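Long-range contacts in hypoxanthine-guanine phosphoribosyltransferase (Thermus thermophilus, PDB 3ACD), which probably catalyses the magnesium-dependent transfer of a phosphoribosyl group from 5-phosphoribosyl 1-diphosphate to hypoxanthine or guanine, giving IMP or GMP in purine salvage: residues P39-V44 / I99-I104; S133-R138 / G148-D153; Y155-G160 / R168-I173. One frame throughout, in Å; residues are numbered along the deposited sequence.

How the contacts relate
The three contacts follow one another along the chain, and each touches the bound IMP. Contact 1 lies in the parallel sheet and ends on the ribose, which Asp103 holds. Contact 2 supplies Lys134 to N7 and O6 of the purine. Contact 3 gives the backbone of Val156 to O6 and N1 and lays Tyr155 over the base. Their centres are 16 to 18 Å apart, yet side chains join them. Ile104 CD1 of contact 1 packs on Lys134 CE of contact 2 at 3.7 Å and on Val156 CG2 of contact 3 at 3.8 Å. Contacts 2 and 3 meet where Ile151 CD1 lies 3.7 Å from Val156 CG1.

Contact 1: residues P39-V44 / I99-I104; sequences PHLICV and IVVEDI. With IMP (inosinic acid), chain B.
Val44 and Glu102 meet through a bend in the glutamate chain. Glu102 turns at chi2 (-81°), which folds its carboxylate back toward the neighbouring strand. Glu102 OE1 lies 3.5 Å from Val44 CB, and CD rests beside CG2 of the same valine. Val44 has CG1 opposite its own nitrogen (chi1 178°). That rotation lets CG1 reach both carboxylate oxygens and leaves CG2 to touch Val100 CG1 at 3.9 Å. One water ties the pair together. It donates to Val44 O at 2.7 Å and to Glu102 OE1.

Behind this end the two strands run parallel in register, Leu41 beside Ile99, Ile42 beside Val100 and Cys43 beside Val101. Four backbone bonds join them. His40 O and Ile42 O accept from Ile99 N and Val101 N, while Ile42 N and Val44 N give to Ile99 O and Val101 O. The Val44 N to Val101 O bond is 3.0 Å long. Leu41 and Ile99 point the same way and lie side by side, with Leu41 CG 4.1 Å from Ile99 CB. Ile99 CD1 reaches on to Pro39 CB.

Glu102 and Asp103 are the acidic pair that opens the phosphoribosyl-binding loop characteristic of type I phosphoribosyltransferases, which runs on to Thr110. Asp103 OD1 accepts from the IMP ribose O3' at 2.7 Å and OD2 from O2', so one carboxylate holds both hydroxyls. Ile104 N also donates to Asp103 OD1, at 2.6 Å and from above the carboxylate plane. That bond helps fix the turn of the group.

Strand 64-70 flanks 40-44 in the sheet. Two helices pack on its opposite faces, 109-119 on Ile42, Val44 and Val100, and 49-56 on Leu41, Cys43 and Val101.

Contact 2: residues S133-R138 / G148-D153; sequences SKPSRR and GFEIED. With IMP (inosinic acid), chain B.
Lys134 NZ is gripped by several acceptors. It donates to IMP O6 at 2.9 Å and to N7 at 3.2 Å, and also to Ala154 O. Lys134 NZ also donates to a water at 2.8 Å, which in turn donates to Asp153 OD1. The lysine chain bends at chi3 (-67°). Its side chain crosses that of Ile151, with Lys134 CG 3.5 Å from Ile151 CG1. With an alanine in place of Lys134, N7 would probably lose its donor and O6 one of its two, and the CG contact with Ile151 would go.

The backbones meet in a short parallel pairing of Ser133 with Glu150, where strand 132-133 lies between 146-150 and the edge strand 104-105 of the parallel sheet. Ile151 N gives a nearly straight bond to Ser133 O at 2.9 Å. Ser133 N to Phe149 O is weak. After Lys134 the chain makes a 3-10 turn at 135-137. Pro135 CG lies 3.7 Å from Glu150 CG, and Ser136 OG reaches Asp153 CB.

The CG and CD atoms of Arg137 pass over the Asp153 carboxylate, with Arg137 CG 3.6 Å from Asp153 OD1. The guanidinium and carboxylate planes are 13° apart, but no N-H points at the oxygen. The Arg137 salt bridge goes to Asp106 instead.

Contact 3: residues Y155-G160 / R168-I173; sequences YVYGYG and RNLPFI. With IMP (inosinic acid), chain B.
Ile173, Tyr159 and Arg168 bury the most surface in this contact. Ile173 takes a bent chain, with chi1 -80° and chi2 -66°, which carries CD1 against the backbone of Gly158. Ile173 CD1 lies 3.3 Å from Gly158 O and also touches Tyr159 CB. Its CG2 packs on Val156 CB.

Tyr159 ties the two segments through its backbone. Tyr159 N gives to Leu170 O at 2.7 Å. The ring leads off to helices 16-33 and 49-56, and its hydroxyl bonds Asp54. Arg57 of the second subunit packs on Tyr159.

Arg168 and Gly160 hold each other twice. Gly160 N bonds Arg168 O at 2.8 Å, in the carbonyl plane and on a lone pair. In return Arg168 NH1 reaches Gly160 O at 2.9 Å, with that oxygen at the guanidinium edge and in its plane. The arginine runs extended from CG to NE to get there.

At Gly158 a side chain would strike Phe172 O. At these backbone angles it would also jam against the preceding carbonyl, so glycine is needed. Earlier in the segment, the backbone of Val156 reads the base. Val156 N donates to IMP O6, and Val156 O accepts from IMP N1 at 2.6 Å. One face of the Tyr155 ring lies against N1. Using a backbone donor for O6 and an acceptor for N1 probably selects 6-oxopurines, consistent with hypoxanthine and guanine as substrates.

Contact 1: residues P39-V44 / I99-I104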
loop_
_atom_site.group_PDB
_atom_site.type_symbol
_atom_site.label_atom_id
_atom_site.label_comp_id
_atom_site.label_asym_id
_atom_site.label_seq_id
_atom_site.Cartn_x
_atom_site.Cartn_y
_atom_site.Cartn_z
ATOM N N PRO A 39 -14.966 -10.120 3.757
ATOM C CA PRO A 39 -13.705 -10.243 4.482
ATOM C C PRO A 39 -13.089 -8.924 4.917
ATOM O O PRO A 39 -13.415 -7.855 4.397
ATOM C CB PRO A 39 -12.822 -11.003 3.500
ATOM C CG PRO A 39 -13.287 -10.490 2.188
ATOM C CD PRO A 39 -14.794 -10.483 2.338
ATOM N N HIS A 40 -12.205 -9.029 5.898
ATOM C CA HIS A 40 -11.481 -7.893 6.436
ATOM C C HIS A 40 -10.013 -8.241 6.243
ATOM O O HIS A 40 -9.494 -9.140 6.904
ATOM C CB HIS A 40 -11.792 -7.731 7.924
ATOM C CG HIS A 40 -11.074 -6.587 8.569
ATOM N ND1 HIS A 40 -11.209 -5.285 8.138
ATOM C CD2 HIS A 40 -10.221 -6.550 9.619
ATOM C CE1 HIS A 40 -10.470 -4.495 8.894
ATOM N NE2 HIS A 40 -9.860 -5.238 9.801
ATOM N N LEU A 41 -9.351 -7.545 5.327
ATOM C CA LEU A 41 -7.944 -7.812 5.053
ATOM C C LEU A 41 -7.016 -6.914 5.860
ATOM O O LEU A 41 -7.136 -5.691 5.836
ATOM C CB LEU A 41 -7.647 -7.647 3.558
ATOM C CG LEU A 41 -8.198 -8.717 2.609
ATOM C CD1 LEU A 41 -9.717 -8.712 2.643
ATOM C CD2 LEU A 41 -7.703 -8.447 1.198
ATOM N N ILE A 42 -6.090 -7.535 6.582
ATOM C CA ILE A 42 -5.140 -6.789 7.395
ATOM C C ILE A 42 -3.749 -6.864 6.780
ATOM O O ILE A 42 -3.128 -7.927 6.743
ATOM C CB ILE A 42 -5.085 -7.348 8.826
ATOM C CG1 ILE A 42 -6.479 -7.273 9.457
ATOM C CG2 ILE A 42 -4.052 -6.578 9.649
ATOM C CD1 ILE A 42 -6.545 -7.818 10.870
ATOM N N CYS A 43 -3.275 -5.723 6.293
ATOM C CA CYS A 43 -1.964 -5.630 5.674
ATOM C C CYS A 43 -0.868 -5.438 6.717
ATOM O O CYS A 43 -0.919 -4.507 7.523
ATOM C CB CYS A 43 -1.935 -4.460 4.689
ATOM S SG CYS A 43 -0.295 -4.118 3.996
ATOM N N VAL A 44 0.119 -6.329 6.706
ATOM C CA VAL A 44 1.230 -6.223 7.639
ATOM C C VAL A 44 2.291 -5.315 7.020
ATOM O O VAL A 44 3.002 -5.704 6.091
ATOM C CB VAL A 44 1.849 -7.609 7.952
ATOM C CG1 VAL A 44 3.048 -7.450 8.884
ATOM C CG2 VAL A 44 0.805 -8.508 8.607
ATOM N N ILE A 99 -8.439 -11.885 6.911
ATOM C CA ILE A 99 -7.409 -12.408 6.025
ATOM C C ILE A 99 -6.167 -11.560 6.271
ATOM O O ILE A 99 -6.171 -10.357 6.018
ATOM C CB ILE A 99 -7.773 -12.291 4.527
ATOM C CG1 ILE A 99 -9.035 -13.102 4.208
ATOM C CG2 ILE A 99 -6.602 -12.806 3.682
ATOM C CD1 ILE A 99 -9.490 -12.968 2.757
ATOM N N VAL A 100 -5.118 -12.189 6.789
ATOM C CA VAL A 100 -3.862 -11.496 7.049
ATOM C C VAL A 100 -3.090 -11.469 5.732
ATOM O O VAL A 100 -3.015 -12.482 5.039
ATOM C CB VAL A 100 -3.014 -12.245 8.103
ATOM C CG1 VAL A 100 -1.684 -11.526 8.316
ATOM C CG2 VAL A 100 -3.782 -12.342 9.420
ATOM N N VAL A 101 -2.537 -10.314 5.380
ATOM C CA VAL A 101 -1.775 -10.190 4.143
ATOM C C VAL A 101 -0.322 -9.877 4.499
ATOM O O VAL A 101 0.002 -8.777 4.958
ATOM C CB VAL A 101 -2.355 -9.078 3.236
ATOM C CG1 VAL A 101 -1.554 -8.989 1.941
ATOM C CG2 VAL A 101 -3.822 -9.377 2.928
ATOM N N GLU A 102 0.541 -10.866 4.281
ATOM C CA GLU A 102 1.964 -10.777 4.592
ATOM C C GLU A 102 2.840 -10.733 3.353
ATOM O O GLU A 102 2.419 -11.147 2.279
ATOM C CB GLU A 102 2.371 -11.987 5.439
ATOM C CG GLU A 102 2.187 -11.793 6.925
ATOM C CD GLU A 102 3.328 -11.017 7.537
ATOM O OE1 GLU A 102 3.956 -10.215 6.816
ATOM O OE2 GLU A 102 3.590 -11.203 8.743
ATOM N N ASP A 103 4.065 -10.239 3.506
ATOM C CA ASP A 103 4.984 -10.179 2.379
ATOM C C ASP A 103 5.686 -11.519 2.196
ATOM O O ASP A 103 5.574 -12.147 1.142
ATOM C CB ASP A 103 6.018 -9.047 2.549
ATOM C CG ASP A 103 6.766 -9.091 3.887
ATOM O OD1 ASP A 103 6.441 -9.915 4.769
ATOM O OD2 ASP A 103 7.698 -8.271 4.055
ATOM N N ILE A 104 6.384 -11.968 3.232
ATOM C CA ILE A 104 7.103 -13.233 3.160
ATOM C C ILE A 104 7.196 -13.899 4.528
ATOM O O ILE A 104 7.456 -13.241 5.533
ATOM C CB ILE A 104 8.527 -13.017 2.588
ATOM C CG1 ILE A 104 9.295 -14.341 2.538
ATOM C CG2 ILE A 104 9.281 -12.010 3.438
ATOM C CD1 ILE A 104 10.610 -14.227 1.777
HETATM P P IMP B . 9.657 -14.233 10.122
HETATM O O1P IMP B . 10.971 -14.881 10.319
HETATM O O2P IMP B . 9.035 -13.853 11.550
HETATM O O3P IMP B . 8.672 -15.245 9.346
HETATM O "O5'" IMP B . 9.879 -12.901 9.227
HETATM C "C5'" IMP B . 9.035 -11.773 9.448
HETATM C "C4'" IMP B . 9.437 -10.596 8.555
HETATM O "O4'" IMP B . 10.849 -10.675 8.193
HETATM C "C3'" IMP B . 8.715 -10.676 7.191
HETATM O "O3'" IMP B . 7.381 -10.172 7.266
HETATM C "C2'" IMP B . 9.620 -9.772 6.337
HETATM O "O2'" IMP B . 9.269 -8.393 6.491
HETATM C "C1'" IMP B . 11.022 -10.045 6.906
HETATM N N9 IMP B . 11.764 -10.926 5.973
HETATM C C8 IMP B . 12.027 -12.269 6.118
HETATM N N7 IMP B . 12.703 -12.709 5.089
HETATM C C5 IMP B . 12.906 -11.690 4.228
HETATM C C6 IMP B . 13.563 -11.550 2.962
HETATM O O6 IMP B . 14.094 -12.507 2.424
HETATM N N1 IMP B . 13.570 -10.313 2.363
HETATM C C2 IMP B . 12.969 -9.228 2.962
HETATM N N3 IMP B . 12.366 -9.341 4.126
HETATM C C4 IMP B . 12.307 -10.532 4.786
HETATM O O HOH W 1 5.075 -7.502 6.055
#

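Contact 2: residues S133-R138 / G148-D153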
loop_
_atom_site.group_PDB
_atom_site.type_symbol
_atom_site.label_atom_id
_atom_site.label_comp_id
_atom_site.label_asym_id
_atom_site.label_seq_id
_atom_site.Cartn_x
_atom_site.Cartn_y
_atom_site.Cartn_z
ATOM N N SER A 133 7.244 -17.546 0.677
ATOM C CA SER A 133 7.497 -18.384 1.839
ATOM C C SER A 133 8.788 -19.166 1.630
ATOM O O SER A 133 9.014 -19.727 0.554
ATOM C CB SER A 133 6.345 -19.361 2.078
ATOM O OG SER A 133 6.618 -20.180 3.209
ATOM N N LYS A 134 9.631 -19.180 2.661
ATOM C CA LYS A 134 10.909 -19.896 2.647
ATOM C C LYS A 134 10.799 -20.985 3.716
ATOM O O LYS A 134 11.364 -20.864 4.806
ATOM C CB LYS A 134 12.055 -18.932 2.986
ATOM C CG LYS A 134 12.231 -17.806 1.969
ATOM C CD LYS A 134 13.419 -16.903 2.284
ATOM C CE LYS A 134 13.201 -16.094 3.555
ATOM N NZ LYS A 134 14.297 -15.107 3.779
ATOM N N PRO A 135 10.069 -22.067 3.408
ATOM C CA PRO A 135 9.855 -23.187 4.326
ATOM C C PRO A 135 11.082 -23.855 4.944
ATOM O O PRO A 135 10.988 -24.407 6.039
ATOM C CB PRO A 135 9.002 -24.153 3.497
ATOM C CG PRO A 135 9.438 -23.872 2.096
ATOM C CD PRO A 135 9.499 -22.366 2.080
ATOM N N SER A 136 12.225 -23.807 4.268
ATOM C CA SER A 136 13.421 -24.432 4.824
ATOM C C SER A 136 13.895 -23.669 6.058
ATOM O O SER A 136 14.731 -24.157 6.815
ATOM C CB SER A 136 14.543 -24.499 3.777
ATOM O OG SER A 136 14.999 -23.215 3.390
ATOM N N ARG A 137 13.338 -22.476 6.262
ATOM C CA ARG A 137 13.698 -21.629 7.397
ATOM C C ARG A 137 12.660 -21.673 8.522
ATOM O O ARG A 137 12.879 -21.116 9.598
ATOM C CB ARG A 137 13.855 -20.179 6.923
ATOM C CG ARG A 137 15.082 -19.922 6.066
ATOM C CD ARG A 137 16.233 -19.419 6.922
ATOM N NE ARG A 137 15.903 -18.133 7.532
ATOM C CZ ARG A 137 16.653 -17.516 8.439
ATOM N NH1 ARG A 137 17.787 -18.067 8.850
ATOM N NH2 ARG A 137 16.263 -16.350 8.941
ATOM N N ARG A 138 11.543 -22.348 8.273
ATOM C CA ARG A 138 10.444 -22.433 9.231
ATOM C C ARG A 138 10.821 -23.004 10.601
ATOM O O ARG A 138 11.324 -24.126 10.707
ATOM C CB ARG A 138 9.302 -23.251 8.613
ATOM C CG ARG A 138 7.914 -22.997 9.197
ATOM C CD ARG A 138 7.560 -21.507 9.197
ATOM N NE ARG A 138 8.049 -20.814 8.007
ATOM C CZ ARG A 138 7.552 -20.959 6.782
ATOM N NH1 ARG A 138 6.527 -21.771 6.563
ATOM N NH2 ARG A 138 8.106 -20.307 5.767
ATOM N N GLY A 148 1.752 -17.016 -2.785
ATOM C CA GLY A 148 2.152 -16.644 -4.126
ATOM C C GLY A 148 3.192 -17.617 -4.649
ATOM O O GLY A 148 2.948 -18.346 -5.615
ATOM N N PHE A 149 4.346 -17.651 -3.993
ATOM C CA PHE A 149 5.441 -18.517 -4.425
ATOM C C PHE A 149 6.237 -19.112 -3.269
ATOM O O PHE A 149 6.546 -18.422 -2.294
ATOM C CB PHE A 149 6.427 -17.715 -5.284
ATOM C CG PHE A 149 5.797 -17.002 -6.444
ATOM C CD1 PHE A 149 5.667 -17.630 -7.681
ATOM C CD2 PHE A 149 5.350 -15.690 -6.306
ATOM C CE1 PHE A 149 5.099 -16.956 -8.767
ATOM C CE2 PHE A 149 4.782 -15.011 -7.383
ATOM C CZ PHE A 149 4.657 -15.644 -8.614
ATOM N N GLU A 150 6.581 -20.391 -3.379
ATOM C CA GLU A 150 7.416 -21.017 -2.365
ATOM C C GLU A 150 8.824 -20.899 -2.941
ATOM O O GLU A 150 9.053 -21.258 -4.097
ATOM C CB GLU A 150 7.053 -22.486 -2.169
ATOM C CG GLU A 150 7.977 -23.197 -1.198
ATOM C CD GLU A 150 7.592 -24.641 -0.985
ATOM O OE1 GLU A 150 6.638 -24.898 -0.220
ATOM O OE2 GLU A 150 8.237 -25.516 -1.599
ATOM N N ILE A 151 9.762 -20.392 -2.151
ATOM C CA ILE A 151 11.125 -20.215 -2.642
ATOM C C ILE A 151 12.200 -20.814 -1.750
ATOM O O ILE A 151 11.952 -21.160 -0.593
ATOM C CB ILE A 151 11.457 -18.714 -2.830
ATOM C CG1 ILE A 151 11.404 -17.996 -1.477
ATOM C CG2 ILE A 151 10.466 -18.078 -3.799
ATOM C CD1 ILE A 151 11.899 -16.556 -1.506
ATOM N N GLU A 152 13.401 -20.934 -2.308
ATOM C CA GLU A 152 14.539 -21.461 -1.575
ATOM C C GLU A 152 15.000 -20.386 -0.596
ATOM O O GLU A 152 14.567 -19.232 -0.673
ATOM C CB GLU A 152 15.683 -21.804 -2.532
ATOM C CG GLU A 152 16.221 -20.611 -3.308
ATOM C CD GLU A 152 17.424 -20.960 -4.167
ATOM O OE1 GLU A 152 18.474 -21.333 -3.600
ATOM O OE2 GLU A 152 17.320 -20.863 -5.408
ATOM N N ASP A 153 15.885 -20.770 0.315
ATOM C CA ASP A 153 16.412 -19.852 1.314
ATOM C C ASP A 153 17.326 -18.804 0.683
ATOM O O ASP A 153 18.421 -19.117 0.216
ATOM C CB ASP A 153 17.167 -20.647 2.382
ATOM C CG ASP A 153 17.778 -19.766 3.452
ATOM O OD1 ASP A 153 17.332 -18.612 3.615
ATOM O OD2 ASP A 153 18.701 -20.241 4.146
HETATM P P IMP B . 9.657 -14.233 10.122
HETATM O O1P IMP B . 10.971 -14.881 10.319
HETATM O O2P IMP B . 9.035 -13.853 11.550
HETATM O O3P IMP B . 8.672 -15.245 9.346
HETATM O "O5'" IMP B . 9.879 -12.901 9.227
HETATM C "C5'" IMP B . 9.035 -11.773 9.448
HETATM C "C4'" IMP B . 9.437 -10.596 8.555
HETATM O "O4'" IMP B . 10.849 -10.675 8.193
HETATM C "C3'" IMP B . 8.715 -10.676 7.191
HETATM O "O3'" IMP B . 7.381 -10.172 7.266
HETATM C "C2'" IMP B . 9.620 -9.772 6.337
HETATM O "O2'" IMP B . 9.269 -8.393 6.491
HETATM C "C1'" IMP B . 11.022 -10.045 6.906
HETATM N N9 IMP B . 11.764 -10.926 5.973
HETATM C C8 IMP B . 12.027 -12.269 6.118
HETATM N N7 IMP B . 12.703 -12.709 5.089
HETATM C C5 IMP B . 12.906 -11.690 4.228
HETATM C C6 IMP B . 13.563 -11.550 2.962
HETATM O O6 IMP B . 14.094 -12.507 2.424
HETATM N N1 IMP B . 13.570 -10.313 2.363
HETATM C C2 IMP B . 12.969 -9.228 2.962
HETATM N N3 IMP B . 12.366 -9.341 4.126
HETATM C C4 IMP B . 12.307 -10.532 4.786
HETATM O O HOH W 2 16.648 -16.267 4.616
HETATM O O HOH W 3 12.870 -22.644 1.542
HETATM O O HOH W 4 16.608 -23.486 0.570
HETATM O O HOH W 5 17.251 -22.927 4.938
#

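Contact 3: residues Y155-G160 / R168-I173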
loop_
_atom_site.group_PDB
_atom_site.type_symbol
_atom_site.label_atom_id
_atom_site.label_comp_id
_atom_site.label_asym_id
_atom_site.label_seq_id
_atom_site.Cartn_x
_atom_site.Cartn_y
_atom_site.Cartn_z
ATOM N N TYR A 155 17.807 -14.075 0.648
ATOM C CA TYR A 155 17.264 -12.786 1.056
ATOM C C TYR A 155 16.731 -12.108 -0.194
ATOM O O TYR A 155 17.498 -11.758 -1.096
ATOM C CB TYR A 155 18.321 -11.880 1.687
ATOM C CG TYR A 155 17.695 -10.627 2.268
ATOM C CD1 TYR A 155 17.086 -10.654 3.520
ATOM C CD2 TYR A 155 17.622 -9.447 1.526
ATOM C CE1 TYR A 155 16.412 -9.547 4.020
ATOM C CE2 TYR A 155 16.946 -8.328 2.017
ATOM C CZ TYR A 155 16.342 -8.389 3.265
ATOM O OH TYR A 155 15.635 -7.312 3.753
ATOM N N VAL A 156 15.418 -11.926 -0.246
ATOM C CA VAL A 156 14.783 -11.302 -1.394
ATOM C C VAL A 156 14.377 -9.860 -1.104
ATOM O O VAL A 156 14.290 -9.440 0.050
ATOM C CB VAL A 156 13.526 -12.092 -1.830
ATOM C CG1 VAL A 156 13.911 -13.518 -2.216
ATOM C CG2 VAL A 156 12.499 -12.112 -0.700
ATOM N N TYR A 157 14.134 -9.099 -2.163
ATOM C CA TYR A 157 13.710 -7.718 -2.011
ATOM C C TYR A 157 13.006 -7.256 -3.278
ATOM O O TYR A 157 13.037 -7.944 -4.300
ATOM C CB TYR A 157 14.906 -6.817 -1.660
ATOM C CG TYR A 157 16.016 -6.780 -2.685
ATOM C CD1 TYR A 157 16.054 -5.789 -3.665
ATOM C CD2 TYR A 157 17.038 -7.732 -2.668
ATOM C CE1 TYR A 157 17.088 -5.744 -4.602
ATOM C CE2 TYR A 157 18.072 -7.697 -3.602
ATOM C CZ TYR A 157 18.091 -6.701 -4.565
ATOM O OH TYR A 157 19.110 -6.669 -5.492
ATOM N N GLY A 158 12.352 -6.102 -3.191
ATOM C CA GLY A 158 11.605 -5.574 -4.315
ATOM C C GLY A 158 10.124 -5.819 -4.076
ATOM O O GLY A 158 9.760 -6.556 -3.159
ATOM N N TYR A 159 9.270 -5.195 -4.882
ATOM C CA TYR A 159 7.823 -5.368 -4.763
ATOM C C TYR A 159 7.365 -5.175 -3.307
ATOM O O TYR A 159 6.604 -5.984 -2.771
ATOM C CB TYR A 159 7.430 -6.769 -5.264
ATOM C CG TYR A 159 5.949 -6.962 -5.539
ATOM C CD1 TYR A 159 5.357 -6.457 -6.704
ATOM C CD2 TYR A 159 5.138 -7.642 -4.633
ATOM C CE1 TYR A 159 3.987 -6.633 -6.953
ATOM C CE2 TYR A 159 3.778 -7.818 -4.869
ATOM C CZ TYR A 159 3.206 -7.313 -6.026
ATOM O OH TYR A 159 1.854 -7.482 -6.235
ATOM N N GLY A 160 7.843 -4.107 -2.674
ATOM C CA GLY A 160 7.460 -3.826 -1.299
ATOM C C GLY A 160 8.472 -4.246 -0.247
ATOM O O GLY A 160 8.576 -3.619 0.811
ATOM N N ARG A 168 12.237 -1.124 -2.210
ATOM C CA ARG A 168 10.851 -1.567 -2.087
ATOM C C ARG A 168 10.118 -1.224 -3.387
ATOM O O ARG A 168 9.096 -1.826 -3.708
ATOM C CB ARG A 168 10.134 -0.848 -0.935
ATOM C CG ARG A 168 10.635 -1.152 0.477
ATOM C CD ARG A 168 9.744 -0.424 1.490
ATOM N NE ARG A 168 10.269 -0.444 2.853
ATOM C CZ ARG A 168 10.207 -1.484 3.679
ATOM N NH1 ARG A 168 9.634 -2.618 3.293
ATOM N NH2 ARG A 168 10.719 -1.383 4.900
ATOM N N ASN A 169 10.654 -0.260 -4.136
ATOM C CA ASN A 169 10.022 0.188 -5.373
ATOM C C ASN A 169 10.269 -0.639 -6.635
ATOM O O ASN A 169 9.695 -0.349 -7.681
ATOM C CB ASN A 169 10.374 1.665 -5.628
ATOM C CG ASN A 169 11.873 1.911 -5.723
ATOM O OD1 ASN A 169 12.660 1.358 -4.955
ATOM N ND2 ASN A 169 12.269 2.769 -6.654
ATOM N N LEU A 170 11.110 -1.665 -6.550
ATOM C CA LEU A 170 11.351 -2.519 -7.712
ATOM C C LEU A 170 10.033 -3.227 -8.027
ATOM O O LEU A 170 9.381 -3.767 -7.132
ATOM C CB LEU A 170 12.450 -3.550 -7.410
ATOM C CG LEU A 170 13.907 -3.164 -7.699
ATOM C CD1 LEU A 170 14.226 -1.789 -7.146
ATOM C CD2 LEU A 170 14.831 -4.222 -7.100
ATOM N N PRO A 171 9.613 -3.224 -9.301
ATOM C CA PRO A 171 8.355 -3.879 -9.674
ATOM C C PRO A 171 8.413 -5.406 -9.680
ATOM O O PRO A 171 7.394 -6.077 -9.863
ATOM C CB PRO A 171 8.061 -3.294 -11.054
ATOM C CG PRO A 171 9.430 -3.082 -11.620
ATOM C CD PRO A 171 10.196 -2.504 -10.450
ATOM N N PHE A 172 9.605 -5.948 -9.465
ATOM C CA PHE A 172 9.797 -7.392 -9.455
ATOM C C PHE A 172 10.476 -7.854 -8.173
ATOM O O PHE A 172 10.938 -7.043 -7.369
ATOM C CB PHE A 172 10.641 -7.804 -10.667
ATOM C CG PHE A 172 11.911 -7.009 -10.816
ATOM C CD1 PHE A 172 12.992 -7.223 -9.961
ATOM C CD2 PHE A 172 12.012 -6.014 -11.784
ATOM C CE1 PHE A 172 14.153 -6.454 -10.068
ATOM C CE2 PHE A 172 13.167 -5.238 -11.899
ATOM C CZ PHE A 172 14.239 -5.458 -11.038
ATOM N N ILE A 173 10.518 -9.167 -7.981
ATOM C CA ILE A 173 11.168 -9.743 -6.816
ATOM C C ILE A 173 12.543 -10.220 -7.267
ATOM O O ILE A 173 12.666 -10.905 -8.284
ATOM C CB ILE A 173 10.373 -10.957 -6.251
ATOM C CG1 ILE A 173 9.199 -10.467 -5.399
ATOM C CG2 ILE A 173 11.293 -11.855 -5.424
ATOM C CD1 ILE A 173 9.615 -9.750 -4.125
HETATM P P IMP B . 9.657 -14.233 10.122
HETATM O O1P IMP B . 10.971 -14.881 10.319
HETATM O O2P IMP B . 9.035 -13.853 11.550
HETATM O O3P IMP B . 8.672 -15.245 9.346
HETATM O "O5'" IMP B . 9.879 -12.901 9.227
HETATM C "C5'" IMP B . 9.035 -11.773 9.448
HETATM C "C4'" IMP B . 9.437 -10.596 8.555
HETATM O "O4'" IMP B . 10.849 -10.675 8.193
HETATM C "C3'" IMP B . 8.715 -10.676 7.191
HETATM O "O3'" IMP B . 7.381 -10.172 7.266
HETATM C "C2'" IMP B . 9.620 -9.772 6.337
HETATM O "O2'" IMP B . 9.269 -8.393 6.491
HETATM C "C1'" IMP B . 11.022 -10.045 6.906
HETATM N N9 IMP B . 11.764 -10.926 5.973
HETATM C C8 IMP B . 12.027 -12.269 6.118
HETATM N N7 IMP B . 12.703 -12.709 5.089
HETATM C C5 IMP B . 12.906 -11.690 4.228
HETATM C C6 IMP B . 13.563 -11.550 2.962
HETATM O O6 IMP B . 14.094 -12.507 2.424
HETATM N N1 IMP B . 13.570 -10.313 2.363
HETATM C C2 IMP B . 12.969 -9.228 2.962
HETATM N N3 IMP B . 12.366 -9.341 4.126
HETATM C C4 IMP B . 12.307 -10.532 4.786
#